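Local structure of uncharacterized protein (Bacillus cereus, 5F2H) at residues Gln164-Gln169 with Ile179-Glu184; Glu70-Lys75 with Lys107-Leu112; Leu18-Ser23 with Leu27-Tyr32; Gln272-Leu277 with His284-Val289. The protein is of unknown function but belongs to the alpha/beta hydrolase superfamily and is probably a hydrolase with a separate helical N-terminal domain. All blocks are in the same frame, centred on the assembly; numbering follows the deposited sequence.

Interaction 1: Gln164-Gln169 with Ile179-Glu184; sequences QSSQIQ and IQRGKE
Arg181 and Gly182 on the first turn of helix 179-195 face Ser166 and Gln167, in the chain that leaves strand 158-164 at the edge of the parallel sheet of this alpha/beta-hydrolase fold. Along the helix, Arg181 comes first. Its chain is bent at chi3, and Gln167 CG lies over the centre of one face of the guanidinium, 3.7 Å from Arg181 CZ. The amide of Gln167 is turned about 30° from the guanidinium plane. Arg181 NH2 also gives a weak hydrogen bond to Ser166 OG (3.0 Å), bent to 132° at the hydrogen and oblique to the guanidinium. The stronger partners lie elsewhere: Arg181 NH2 forms a salt bridge with Glu117 of the second subunit, and Ser166 OG is hydrogen-bonded to Glu185, so the arginine links this corner to the dimer interface. Gly182 follows, its backbone N 4.2 Å from Gln167 NE2, a contact and not a bond. The same amide is held through OE1, which accepts from the backbone N of Asp178 just ahead of the helix. Within 164-169, Ser165 forms an ST turn, Ser165 OG accepting from Gln167 N at 3.1 Å with an N-H...O angle of 164°.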
loop_
_atom_site.group_PDB
_atom_site.type_symbol
_atom_site.label_atom_id
_atom_site.label_comp_id
_atom_site.label_asym_id
_atom_site.label_seq_id
_atom_site.Cartn_x
_atom_site.Cartn_y
_atom_site.Cartn_z
ATOM N N GLN B 164 -6.051 24.041 -6.904
ATOM C CA GLN B 164 -6.899 25.210 -6.915
ATOM C C GLN B 164 -6.496 26.057 -8.130
ATOM O O GLN B 164 -5.297 26.329 -8.353
ATOM C CB GLN B 164 -6.728 26.014 -5.638
ATOM C CG GLN B 164 -7.794 27.068 -5.423
ATOM C CD GLN B 164 -7.579 27.819 -4.115
ATOM O OE1 GLN B 164 -8.349 27.675 -3.167
ATOM N NE2 GLN B 164 -6.464 28.507 -4.017
ATOM N N SER B 165 -7.497 26.498 -8.892
ATOM C CA SER B 165 -7.244 27.292 -10.078
ATOM C C SER B 165 -6.735 28.671 -9.736
ATOM O O SER B 165 -7.100 29.252 -8.725
ATOM C CB SER B 165 -8.514 27.431 -10.913
ATOM O OG SER B 165 -8.290 28.295 -12.020
ATOM N N SER B 166 -5.889 29.192 -10.598
ATOM C CA SER B 166 -5.357 30.521 -10.411
ATOM C C SER B 166 -6.363 31.584 -10.852
ATOM O O SER B 166 -6.222 32.740 -10.494
ATOM C CB SER B 166 -4.108 30.672 -11.254
ATOM O OG SER B 166 -4.417 30.408 -12.611
ATOM N N GLN B 167 -7.407 31.186 -11.577
ATOM C CA GLN B 167 -8.396 32.137 -12.089
ATOM C C GLN B 167 -9.397 32.519 -10.997
ATOM O O GLN B 167 -10.424 31.863 -10.813
ATOM C CB GLN B 167 -9.104 31.528 -13.302
ATOM C CG GLN B 167 -8.164 31.020 -14.402
ATOM C CD GLN B 167 -8.893 30.157 -15.435
ATOM O OE1 GLN B 167 -9.989 30.494 -15.897
ATOM N NE2 GLN B 167 -8.284 29.025 -15.790
ATOM N N ILE B 168 -9.113 33.637 -10.331
ATOM C CA ILE B 168 -9.938 34.148 -9.225
ATOM C C ILE B 168 -11.043 35.094 -9.722
ATOM O O ILE B 168 -10.798 35.960 -10.546
ATOM C CB ILE B 168 -9.027 34.830 -8.161
ATOM C CG1 ILE B 168 -9.771 35.067 -6.852
ATOM C CG2 ILE B 168 -8.412 36.122 -8.689
ATOM C CD1 ILE B 168 -8.901 35.680 -5.779
ATOM N N GLN B 169 -12.260 34.903 -9.223
ATOM C CA GLN B 169 -13.427 35.710 -9.606
ATOM C C GLN B 169 -13.891 36.644 -8.486
ATOM O O GLN B 169 -14.541 37.639 -8.744
ATOM C CB GLN B 169 -14.560 34.766 -9.993
ATOM C CG GLN B 169 -15.841 35.447 -10.449
ATOM C CD GLN B 169 -16.976 34.459 -10.610
ATOM O OE1 GLN B 169 -16.749 33.271 -10.860
ATOM N NE2 GLN B 169 -18.208 34.932 -10.433
ATOM N N ILE B 179 -9.935 26.951 -19.937
ATOM C CA ILE B 179 -9.546 25.543 -19.815
ATOM C C ILE B 179 -8.120 25.210 -20.212
ATOM O O ILE B 179 -7.702 24.054 -20.082
ATOM C CB ILE B 179 -10.509 24.553 -20.527
ATOM C CG1 ILE B 179 -10.515 24.750 -22.051
ATOM C CG2 ILE B 179 -11.913 24.660 -19.937
ATOM C CD1 ILE B 179 -11.402 23.761 -22.789
ATOM N N GLN B 180 -7.373 26.192 -20.707
ATOM C CA GLN B 180 -5.992 25.936 -21.103
ATOM C C GLN B 180 -5.098 26.051 -19.917
ATOM O O GLN B 180 -4.334 25.129 -19.633
ATOM C CB GLN B 180 -5.547 26.873 -22.209
ATOM C CG GLN B 180 -6.312 26.644 -23.497
ATOM C CD GLN B 180 -6.112 25.241 -24.038
ATOM O OE1 GLN B 180 -5.153 24.552 -23.675
ATOM N NE2 GLN B 180 -6.984 24.834 -24.956
ATOM N N ARG B 181 -5.193 27.180 -19.221
ATOM C CA ARG B 181 -4.381 27.397 -18.023
ATOM C C ARG B 181 -4.663 26.228 -17.080
ATOM O O ARG B 181 -3.761 25.681 -16.468
ATOM C CB ARG B 181 -4.748 28.718 -17.377
ATOM C CG ARG B 181 -4.445 29.908 -18.253
ATOM C CD ARG B 181 -5.060 31.180 -17.711
ATOM N NE ARG B 181 -4.653 31.489 -16.349
ATOM C CZ ARG B 181 -5.080 32.561 -15.681
ATOM N NH1 ARG B 181 -5.904 33.427 -16.266
ATOM N NH2 ARG B 181 -4.680 32.781 -14.433
ATOM N N GLY B 182 -5.924 25.821 -17.012
ATOM C CA GLY B 182 -6.317 24.710 -16.182
ATOM C C GLY B 182 -5.542 23.460 -16.529
ATOM O O GLY B 182 -4.940 22.843 -15.670
ATOM N N LYS B 183 -5.582 23.062 -17.785
ATOM C CA LYS B 183 -4.863 21.878 -18.218
ATOM C C LYS B 183 -3.390 22.018 -17.883
ATOM O O LYS B 183 -2.763 21.054 -17.470
ATOM C CB LYS B 183 -4.972 21.732 -19.727
ATOM C CG LYS B 183 -4.277 20.499 -20.293
ATOM C CD LYS B 183 -4.195 20.550 -21.805
ATOM C CE LYS B 183 -3.312 21.715 -22.240
ATOM N NZ LYS B 183 -3.147 21.793 -23.717
ATOM N N GLU B 184 -2.838 23.211 -18.107
ATOM C CA GLU B 184 -1.416 23.484 -17.841
ATOM C C GLU B 184 -1.088 23.280 -16.397
ATOM O O GLU B 184 -0.199 22.517 -16.081
ATOM C CB GLU B 184 -1.029 24.910 -18.225
ATOM C CG GLU B 184 -1.186 25.223 -19.699
ATOM C CD GLU B 184 -0.932 26.678 -20.004
ATOM O OE1 GLU B 184 -0.438 27.402 -19.111
ATOM O OE2 GLU B 184 -1.242 27.097 -21.143
#

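Interaction 2: Glu70-Lys75 with Lys107-Leu112; sequences EAIIEK and KEREEL
The guanidinium of Arg109 meets the carbonyl of Ile72 edge-on, with Ile72 O in the guanidinium plane. Arg109 NH1 donates to Ile72 O at 2.7 Å in a fairly straight bond (166°), tilted 20° from the carbonyl plane, while Arg109 NH2 adds a weak bond of 3.2 Å to the same Ile72 O. The arginine chain is extended from CG to NE, which lets it span helices whose nearest CA atoms, those of Ile72 and Arg109, are 10.1 Å apart. The CG2 branch of Ile72 lies against Arg109 NH1, and the Ile72 side chain also touches Met102, Leu105 and Cys106 on helix 97-115. The contact thus ties the C-terminal part of helix 61-74, where a wider pi-type turn runs through 70-74, to helix 97-115 within the helical N-terminal domain. Arg109 NH1 also donates to Phe77 O, a little further along the chain. One cationic group therefore gathers two backbone carbonyls, and its charge would probably complement the negative, C-terminal end of the helix dipole.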
loop_
_atom_site.group_PDB
_atom_site.type_symbol
_atom_site.label_atom_id
_atom_site.label_comp_id
_atom_site.label_asym_id
_atom_site.label_seq_id
_atom_site.Cartn_x
_atom_site.Cartn_y
_atom_site.Cartn_z
ATOM N N GLU B 70 40.352 -29.704 -0.596
ATOM C CA GLU B 70 39.877 -28.528 -1.289
ATOM C C GLU B 70 39.065 -27.647 -0.346
ATOM O O GLU B 70 39.455 -26.518 -0.032
ATOM C CB GLU B 70 39.066 -28.939 -2.512
ATOM C CG GLU B 70 38.537 -27.776 -3.318
ATOM C CD GLU B 70 37.790 -28.241 -4.561
ATOM O OE1 GLU B 70 38.276 -29.192 -5.204
ATOM O OE2 GLU B 70 36.752 -27.635 -4.931
ATOM N N ALA B 71 37.960 -28.199 0.136
ATOM C CA ALA B 71 37.057 -27.508 1.046
ATOM C C ALA B 71 37.742 -26.763 2.176
ATOM O O ALA B 71 37.508 -25.574 2.392
ATOM C CB ALA B 71 36.109 -28.526 1.658
ATOM N N ILE B 72 38.584 -27.484 2.902
ATOM C CA ILE B 72 39.273 -26.924 4.042
ATOM C C ILE B 72 40.540 -26.161 3.705
ATOM O O ILE B 72 40.772 -25.079 4.238
ATOM C CB ILE B 72 39.606 -28.036 5.025
ATOM C CG1 ILE B 72 38.315 -28.754 5.399
ATOM C CG2 ILE B 72 40.283 -27.459 6.263
ATOM C CD1 ILE B 72 38.514 -29.977 6.256
ATOM N N ILE B 73 41.363 -26.713 2.828
ATOM C CA ILE B 73 42.596 -26.045 2.464
ATOM C C ILE B 73 42.348 -24.893 1.501
ATOM O O ILE B 73 42.437 -23.724 1.876
ATOM C CB ILE B 73 43.605 -27.019 1.814
ATOM C CG1 ILE B 73 43.892 -28.198 2.745
ATOM C CG2 ILE B 73 44.890 -26.296 1.434
ATOM C CD1 ILE B 73 44.453 -27.790 4.092
ATOM N N GLU B 74 41.963 -25.243 0.284
ATOM C CA GLU B 74 41.743 -24.273 -0.774
ATOM C C GLU B 74 40.640 -23.256 -0.507
ATOM O O GLU B 74 40.849 -22.057 -0.690
ATOM C CB GLU B 74 41.503 -25.007 -2.100
ATOM C CG GLU B 74 42.639 -25.959 -2.509
ATOM C CD GLU B 74 43.989 -25.264 -2.735
ATOM O OE1 GLU B 74 44.032 -24.023 -2.873
ATOM O OE2 GLU B 74 45.020 -25.967 -2.799
ATOM N N LYS B 75 39.472 -23.706 -0.071
ATOM C CA LYS B 75 38.387 -22.764 0.191
ATOM C C LYS B 75 38.302 -22.231 1.610
ATOM O O LYS B 75 37.548 -21.312 1.878
ATOM C CB LYS B 75 37.065 -23.321 -0.308
ATOM C CG LYS B 75 37.054 -23.359 -1.825
ATOM C CD LYS B 75 35.723 -23.818 -2.383
ATOM C CE LYS B 75 35.671 -23.603 -3.890
ATOM N NZ LYS B 75 36.764 -24.300 -4.620
ATOM N N LYS B 107 39.535 -27.274 13.932
ATOM C CA LYS B 107 39.378 -27.007 15.351
ATOM C C LYS B 107 39.711 -25.561 15.639
ATOM O O LYS B 107 38.996 -24.867 16.355
ATOM C CB LYS B 107 40.250 -27.939 16.189
ATOM C CG LYS B 107 40.080 -27.628 17.666
ATOM C CD LYS B 107 40.874 -28.528 18.606
ATOM C CE LYS B 107 40.419 -29.976 18.564
ATOM N NZ LYS B 107 41.144 -30.770 19.603
ATOM N N GLU B 108 40.824 -25.125 15.085
ATOM C CA GLU B 108 41.289 -23.772 15.226
ATOM C C GLU B 108 40.236 -22.795 14.733
ATOM O O GLU B 108 39.787 -21.920 15.478
ATOM C CB GLU B 108 42.556 -23.670 14.389
ATOM C CG GLU B 108 43.061 -22.294 14.033
ATOM C CD GLU B 108 44.259 -22.414 13.121
ATOM O OE1 GLU B 108 44.291 -21.739 12.066
ATOM O OE2 GLU B 108 45.106 -23.288 13.405
ATOM N N ARG B 109 39.833 -22.957 13.477
ATOM C CA ARG B 109 38.827 -22.086 12.872
ATOM C C ARG B 109 37.524 -22.131 13.646
ATOM O O ARG B 109 36.812 -21.143 13.680
ATOM C CB ARG B 109 38.587 -22.459 11.408
ATOM C CG ARG B 109 39.792 -22.250 10.509
ATOM C CD ARG B 109 39.586 -22.842 9.126
ATOM N NE ARG B 109 40.777 -22.687 8.286
ATOM C CZ ARG B 109 40.946 -23.252 7.088
ATOM N NH1 ARG B 109 40.024 -24.064 6.585
ATOM N NH2 ARG B 109 42.066 -23.045 6.407
ATOM N N GLU B 110 37.212 -23.269 14.260
ATOM C CA GLU B 110 35.976 -23.422 15.038
ATOM C C GLU B 110 36.039 -22.667 16.357
ATOM O O GLU B 110 35.133 -21.909 16.693
ATOM C CB GLU B 110 35.715 -24.897 15.320
ATOM C CG GLU B 110 34.444 -25.228 16.095
ATOM C CD GLU B 110 34.300 -26.730 16.318
ATOM O OE1 GLU B 110 33.282 -27.208 16.893
ATOM O OE2 GLU B 110 35.233 -27.451 15.899
ATOM N N GLU B 111 37.110 -22.883 17.112
ATOM C CA GLU B 111 37.269 -22.208 18.397
ATOM C C GLU B 111 37.136 -20.709 18.200
ATOM O O GLU B 111 36.426 -20.030 18.947
ATOM C CB GLU B 111 38.599 -22.589 19.023
ATOM C CG GLU B 111 38.653 -24.074 19.367
ATOM C CD GLU B 111 39.987 -24.521 19.924
ATOM O OE1 GLU B 111 40.934 -23.698 19.990
ATOM O OE2 GLU B 111 40.089 -25.716 20.278
ATOM N N LEU B 112 37.796 -20.213 17.158
ATOM C CA LEU B 112 37.764 -18.803 16.793
ATOM C C LEU B 112 36.370 -18.359 16.400
ATOM O O LEU B 112 35.885 -17.329 16.851
ATOM C CB LEU B 112 38.681 -18.562 15.598
ATOM C CG LEU B 112 38.689 -17.144 15.022
ATOM C CD1 LEU B 112 39.047 -16.097 16.077
ATOM C CD2 LEU B 112 39.655 -17.086 13.844
#

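Interaction 3: Leu18-Ser23 with Leu27-Tyr32; sequences LHCYAS and LEAYTY
Helices 18-23 and 27-32 run nearly antiparallel, at 155° with their axes 7.9 Å apart at closest approach, and the backbones come nearest at Tyr21 and Ala29, whose CA atoms are 5.0 Å apart. They form a helical hairpin near the start of the N-terminal domain, joined by a very short turn. Cys20 is the main side chain of the interface. With chi1 near 180° (-174°), its SG is swung away from its own backbone N and reaches over the backbone of the facing helix. Cys20 SG lies 3.6 Å from Ala29 CA. Cys20 SG is also 3.8 Å from Glu28 C. The CB atoms of Glu28 and Tyr32 lie farther out, each 4.2 Å from Cys20 SG. Ala29 answers from the second helix: Ala29 CB points at the first helix and lies 3.7 Å from Tyr21 N and 4.1 Å from Tyr21 CB. Beyond that first carbon the two tyrosines turn to other neighbours. Tyr21 packs on Leu54 of helix 44-58, while Tyr32 touches Glu16 and Thr17 of helix 10-23 and stacks its ring with that of His36. Between the two segments the contact is apolar, made by a thiol, a methyl and the first carbons of longer side chains against backbone atoms. This is consistent with cohesion by van der Waals contact, and the small Ala29 side chain probably permits the close approach of the backbones.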
loop_
_atom_site.group_PDB
_atom_site.type_symbol
_atom_site.label_atom_id
_atom_site.label_comp_id
_atom_site.label_asym_id
_atom_site.label_seq_id
_atom_site.Cartn_x
_atom_site.Cartn_y
_atom_site.Cartn_z
ATOM N N LEU B 18 20.139 -37.087 -0.209
ATOM C CA LEU B 18 19.839 -37.935 0.962
ATOM C C LEU B 18 18.898 -39.073 0.541
ATOM O O LEU B 18 19.184 -40.239 0.767
ATOM C CB LEU B 18 19.200 -37.119 2.086
ATOM C CG LEU B 18 20.076 -36.079 2.820
ATOM C CD1 LEU B 18 19.270 -35.118 3.679
ATOM C CD2 LEU B 18 21.170 -36.745 3.651
ATOM N N HIS B 19 17.799 -38.748 -0.124
ATOM C CA HIS B 19 16.877 -39.784 -0.565
ATOM C C HIS B 19 17.647 -40.903 -1.234
ATOM O O HIS B 19 17.532 -42.061 -0.864
ATOM C CB HIS B 19 15.845 -39.218 -1.531
ATOM C CG HIS B 19 14.903 -40.253 -2.070
ATOM N ND1 HIS B 19 15.099 -40.884 -3.281
ATOM C CD2 HIS B 19 13.776 -40.792 -1.543
ATOM C CE1 HIS B 19 14.120 -41.749 -3.488
ATOM N NE2 HIS B 19 13.308 -41.715 -2.446
ATOM N N CYS B 20 18.484 -40.529 -2.189
ATOM C CA CYS B 20 19.289 -41.480 -2.953
ATOM C C CYS B 20 20.210 -42.331 -2.066
ATOM O O CYS B 20 20.538 -43.460 -2.410
ATOM C CB CYS B 20 20.075 -40.721 -4.024
ATOM S SG CYS B 20 21.002 -41.757 -5.171
ATOM N N TYR B 21 20.633 -41.788 -0.928
ATOM C CA TYR B 21 21.495 -42.516 -0.003
ATOM C C TYR B 21 20.707 -43.695 0.548
ATOM O O TYR B 21 21.212 -44.804 0.636
ATOM C CB TYR B 21 21.892 -41.609 1.148
ATOM C CG TYR B 21 22.871 -42.184 2.131
ATOM C CD1 TYR B 21 22.462 -43.007 3.172
ATOM C CD2 TYR B 21 24.205 -41.856 2.048
ATOM C CE1 TYR B 21 23.376 -43.495 4.094
ATOM C CE2 TYR B 21 25.123 -42.327 2.962
ATOM C CZ TYR B 21 24.717 -43.144 3.982
ATOM O OH TYR B 21 25.685 -43.590 4.865
ATOM N N ALA B 22 19.464 -43.434 0.940
ATOM C CA ALA B 22 18.592 -44.470 1.483
ATOM C C ALA B 22 18.117 -45.407 0.377
ATOM O O ALA B 22 18.171 -46.626 0.521
ATOM C CB ALA B 22 17.397 -43.837 2.187
ATOM N N SER B 23 17.647 -44.822 -0.720
ATOM C CA SER B 23 17.154 -45.575 -1.863
ATOM C C SER B 23 18.228 -46.510 -2.407
ATOM O O SER B 23 18.071 -47.727 -2.404
ATOM C CB SER B 23 16.685 -44.604 -2.949
ATOM O OG SER B 23 16.275 -45.291 -4.119
ATOM N N LEU B 27 27.379 -44.854 -2.666
ATOM C CA LEU B 27 28.114 -44.678 -3.907
ATOM C C LEU B 27 27.275 -43.947 -4.946
ATOM O O LEU B 27 27.730 -42.999 -5.587
ATOM C CB LEU B 27 28.522 -46.044 -4.452
ATOM C CG LEU B 27 29.303 -46.023 -5.761
ATOM C CD1 LEU B 27 30.558 -45.172 -5.643
ATOM C CD2 LEU B 27 29.641 -47.449 -6.169
ATOM N N GLU B 28 26.027 -44.380 -5.057
ATOM C CA GLU B 28 25.100 -43.815 -6.023
ATOM C C GLU B 28 24.758 -42.394 -5.649
ATOM O O GLU B 28 24.691 -41.514 -6.514
ATOM C CB GLU B 28 23.832 -44.675 -6.119
ATOM C CG GLU B 28 24.064 -46.106 -6.610
ATOM C CD GLU B 28 24.892 -46.946 -5.641
ATOM O OE1 GLU B 28 25.075 -46.525 -4.471
ATOM O OE2 GLU B 28 25.346 -48.042 -6.035
ATOM N N ALA B 29 24.570 -42.174 -4.351
ATOM C CA ALA B 29 24.245 -40.852 -3.842
ATOM C C ALA B 29 25.408 -39.896 -4.105
ATOM O O ALA B 29 25.194 -38.716 -4.390
ATOM C CB ALA B 29 23.918 -40.919 -2.357
ATOM N N TYR B 30 26.636 -40.405 -3.980
ATOM C CA TYR B 30 27.844 -39.615 -4.238
ATOM C C TYR B 30 27.843 -39.259 -5.721
ATOM O O TYR B 30 28.070 -38.112 -6.117
ATOM C CB TYR B 30 29.109 -40.413 -3.885
ATOM C CG TYR B 30 30.369 -39.748 -4.377
ATOM C CD1 TYR B 30 31.045 -38.833 -3.595
ATOM C CD2 TYR B 30 30.841 -39.996 -5.664
ATOM C CE1 TYR B 30 32.167 -38.191 -4.073
ATOM C CE2 TYR B 30 31.972 -39.368 -6.141
ATOM C CZ TYR B 30 32.626 -38.465 -5.341
ATOM O OH TYR B 30 33.746 -37.841 -5.815
ATOM N N THR B 31 27.589 -40.268 -6.536
ATOM C CA THR B 31 27.506 -40.065 -7.967
ATOM C C THR B 31 26.393 -39.066 -8.270
ATOM O O THR B 31 26.555 -38.229 -9.147
ATOM C CB THR B 31 27.213 -41.381 -8.698
ATOM O OG1 THR B 31 28.319 -42.280 -8.543
ATOM C CG2 THR B 31 26.996 -41.132 -10.172
ATOM N N TYR B 32 25.278 -39.122 -7.540
ATOM C CA TYR B 32 24.163 -38.200 -7.809
ATOM C C TYR B 32 24.543 -36.744 -7.605
ATOM O O TYR B 32 24.399 -35.914 -8.511
ATOM C CB TYR B 32 22.923 -38.511 -6.945
ATOM C CG TYR B 32 21.714 -37.607 -7.250
ATOM C CD1 TYR B 32 21.551 -36.367 -6.618
ATOM C CD2 TYR B 32 20.742 -37.991 -8.165
ATOM C CE1 TYR B 32 20.457 -35.549 -6.890
ATOM C CE2 TYR B 32 19.652 -37.180 -8.447
ATOM C CZ TYR B 32 19.519 -35.957 -7.819
ATOM O OH TYR B 32 18.440 -35.141 -8.107
#

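Interaction 4: Gln272-Leu277 with His284-Val289; sequences QFVQVL and HEFKVV
In the last beta-alpha-beta unit of the parallel sheet, helix 267-279 packs on strand 284-289 through Val274 and Leu277 against His284 and Phe286. The two methyls of Val274 part between the rings. CG2 sits over one face of Phe286, 3.9 Å from the ring centroid and 22° off the normal, a CH-pi contact offset toward the rim, while CG1 meets His284 NE2 obliquely at 3.7 Å. This is the crossover from strand 254-260 to the outermost strand of the chain's sheet: strand 284-289 bonds by its backbone to Val257 and Cys259, and its Phe286 side chain also touches Val257 and, on the helix, Phe267 and Thr270. Leu277 lies over one face of the His284 ring, where CD1 makes a second CH-pi contact, 4.0 Å from the centroid, and CB is 3.5 Å from His284 ND1. With chi1 at 71°, His284 holds its ring between its own backbone N and carbonyl carbon. Its ND1 is hydrogen-bonded to Ile282 O in the turn leading into the strand.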
loop_
_atom_site.group_PDB
_atom_site.type_symbol
_atom_site.label_atom_id
_atom_site.label_comp_id
_atom_site.label_asym_id
_atom_site.label_seq_id
_atom_site.Cartn_x
_atom_site.Cartn_y
_atom_site.Cartn_z
ATOM N N GLN B 272 -24.860 12.769 -22.803
ATOM C CA GLN B 272 -24.278 12.762 -24.157
ATOM C C GLN B 272 -22.895 12.143 -24.082
ATOM O O GLN B 272 -22.489 11.392 -24.961
ATOM C CB GLN B 272 -24.096 14.171 -24.706
ATOM C CG GLN B 272 -25.368 14.981 -24.834
ATOM C CD GLN B 272 -25.087 16.396 -25.289
ATOM O OE1 GLN B 272 -23.978 16.704 -25.727
ATOM N NE2 GLN B 272 -26.088 17.269 -25.183
ATOM N N PHE B 273 -22.165 12.496 -23.031
ATOM C CA PHE B 273 -20.832 11.979 -22.824
ATOM C C PHE B 273 -20.874 10.472 -22.645
ATOM O O PHE B 273 -20.151 9.739 -23.317
ATOM C CB PHE B 273 -20.193 12.693 -21.646
ATOM C CG PHE B 273 -18.863 12.131 -21.232
ATOM C CD1 PHE B 273 -17.755 12.268 -22.048
ATOM C CD2 PHE B 273 -18.687 11.595 -19.965
ATOM C CE1 PHE B 273 -16.519 11.783 -21.661
ATOM C CE2 PHE B 273 -17.453 11.120 -19.567
ATOM C CZ PHE B 273 -16.365 11.220 -20.416
ATOM N N VAL B 274 -21.756 10.006 -21.776
ATOM C CA VAL B 274 -21.901 8.570 -21.530
ATOM C C VAL B 274 -22.241 7.832 -22.827
ATOM O O VAL B 274 -21.849 6.680 -23.015
ATOM C CB VAL B 274 -22.989 8.287 -20.467
ATOM C CG1 VAL B 274 -23.270 6.796 -20.365
ATOM C CG2 VAL B 274 -22.560 8.845 -19.110
ATOM N N GLN B 275 -23.000 8.488 -23.701
ATOM C CA GLN B 275 -23.383 7.905 -24.988
ATOM C C GLN B 275 -22.140 7.614 -25.837
ATOM O O GLN B 275 -22.002 6.528 -26.394
ATOM C CB GLN B 275 -24.325 8.857 -25.729
ATOM C CG GLN B 275 -24.761 8.399 -27.105
ATOM C CD GLN B 275 -25.511 7.078 -27.107
ATOM O OE1 GLN B 275 -25.751 6.466 -26.065
ATOM N NE2 GLN B 275 -25.890 6.632 -28.302
ATOM N N VAL B 276 -21.222 8.577 -25.893
ATOM C CA VAL B 276 -19.995 8.401 -26.646
ATOM C C VAL B 276 -19.158 7.278 -26.015
ATOM O O VAL B 276 -18.587 6.457 -26.728
ATOM C CB VAL B 276 -19.160 9.689 -26.708
ATOM C CG1 VAL B 276 -17.858 9.422 -27.438
ATOM C CG2 VAL B 276 -19.938 10.814 -27.373
ATOM N N LEU B 277 -19.078 7.239 -24.681
ATOM C CA LEU B 277 -18.306 6.192 -24.006
ATOM C C LEU B 277 -18.812 4.813 -24.408
ATOM O O LEU B 277 -18.033 3.866 -24.450
ATOM C CB LEU B 277 -18.358 6.314 -22.471
ATOM C CG LEU B 277 -17.800 7.549 -21.758
ATOM C CD1 LEU B 277 -17.906 7.329 -20.257
ATOM C CD2 LEU B 277 -16.351 7.826 -22.106
ATOM N N HIS B 284 -16.954 1.492 -18.539
ATOM C CA HIS B 284 -17.365 2.547 -17.619
ATOM C C HIS B 284 -18.656 2.170 -16.920
ATOM O O HIS B 284 -19.200 1.087 -17.141
ATOM C CB HIS B 284 -17.600 3.858 -18.366
ATOM C CG HIS B 284 -18.829 3.853 -19.217
ATOM N ND1 HIS B 284 -18.821 3.480 -20.544
ATOM C CD2 HIS B 284 -20.113 4.174 -18.926
ATOM C CE1 HIS B 284 -20.044 3.578 -21.035
ATOM N NE2 HIS B 284 -20.846 3.992 -20.073
ATOM N N GLU B 285 -19.153 3.078 -16.086
ATOM C CA GLU B 285 -20.394 2.850 -15.368
ATOM C C GLU B 285 -21.041 4.174 -14.968
ATOM O O GLU B 285 -20.476 4.950 -14.209
ATOM C CB GLU B 285 -20.147 1.945 -14.167
ATOM C CG GLU B 285 -21.398 1.620 -13.374
ATOM C CD GLU B 285 -21.155 0.560 -12.325
ATOM O OE1 GLU B 285 -20.260 -0.291 -12.536
ATOM O OE2 GLU B 285 -21.897 0.549 -11.320
ATOM N N PHE B 286 -22.231 4.425 -15.507
ATOM C CA PHE B 286 -22.978 5.650 -15.241
ATOM C C PHE B 286 -24.063 5.396 -14.235
ATOM O O PHE B 286 -24.783 4.401 -14.321
ATOM C CB PHE B 286 -23.551 6.204 -16.538
ATOM C CG PHE B 286 -24.461 7.378 -16.358
ATOM C CD1 PHE B 286 -24.052 8.488 -15.629
ATOM C CD2 PHE B 286 -25.634 7.464 -17.094
ATOM C CE1 PHE B 286 -24.867 9.602 -15.515
ATOM C CE2 PHE B 286 -26.444 8.583 -17.008
ATOM C CZ PHE B 286 -26.062 9.654 -16.213
ATOM N N LYS B 287 -24.182 6.307 -13.279
ATOM C CA LYS B 287 -25.168 6.151 -12.253
ATOM C C LYS B 287 -25.963 7.419 -12.060
ATOM O O LYS B 287 -25.430 8.469 -11.727
ATOM C CB LYS B 287 -24.491 5.699 -10.962
ATOM C CG LYS B 287 -25.483 5.313 -9.883
ATOM C CD LYS B 287 -24.812 4.580 -8.735
ATOM C CE LYS B 287 -25.835 4.146 -7.696
ATOM N NZ LYS B 287 -26.911 3.291 -8.268
ATOM N N VAL B 288 -27.255 7.312 -12.303
ATOM C CA VAL B 288 -28.153 8.434 -12.147
ATOM C C VAL B 288 -28.757 8.338 -10.754
ATOM O O VAL B 288 -29.265 7.282 -10.366
ATOM C CB VAL B 288 -29.289 8.369 -13.174
ATOM C CG1 VAL B 288 -30.274 9.509 -12.962
ATOM C CG2 VAL B 288 -28.711 8.396 -14.581
ATOM N N VAL B 289 -28.685 9.414 -9.985
ATOM C CA VAL B 289 -29.252 9.387 -8.656
ATOM C C VAL B 289 -30.566 10.128 -8.744
ATOM O O VAL B 289 -30.611 11.280 -9.160
ATOM C CB VAL B 289 -28.319 10.006 -7.603
ATOM C CG1 VAL B 289 -28.950 9.937 -6.213
ATOM C CG2 VAL B 289 -26.984 9.275 -7.603
#

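In the fold
The four contacts fall into two groups on opposite sides of the chain's centre. Interactions 2 and 3 belong to the helical N-terminal domain, their centres about 26 Å apart and nearest atoms about 10 Å. Interactions 1 and 4 lie in the hydrolase-like domain, also about 26 Å between centres; interaction 1 starts at the end of outermost strand 158-164, and interaction 4 includes the other outermost strand, 284-289. From one group to the other the centres are about 69 to 76 Å apart, so the domains are well separated within a chain. Interaction 1 reaches the second subunit through Arg181 and Glu117 of that chain. The sequence around Ser208, between strand 202-207 and helix 209-219, resembles a nucleophile elbow; Ile179 and Lys183 of interaction 1 touch that helix.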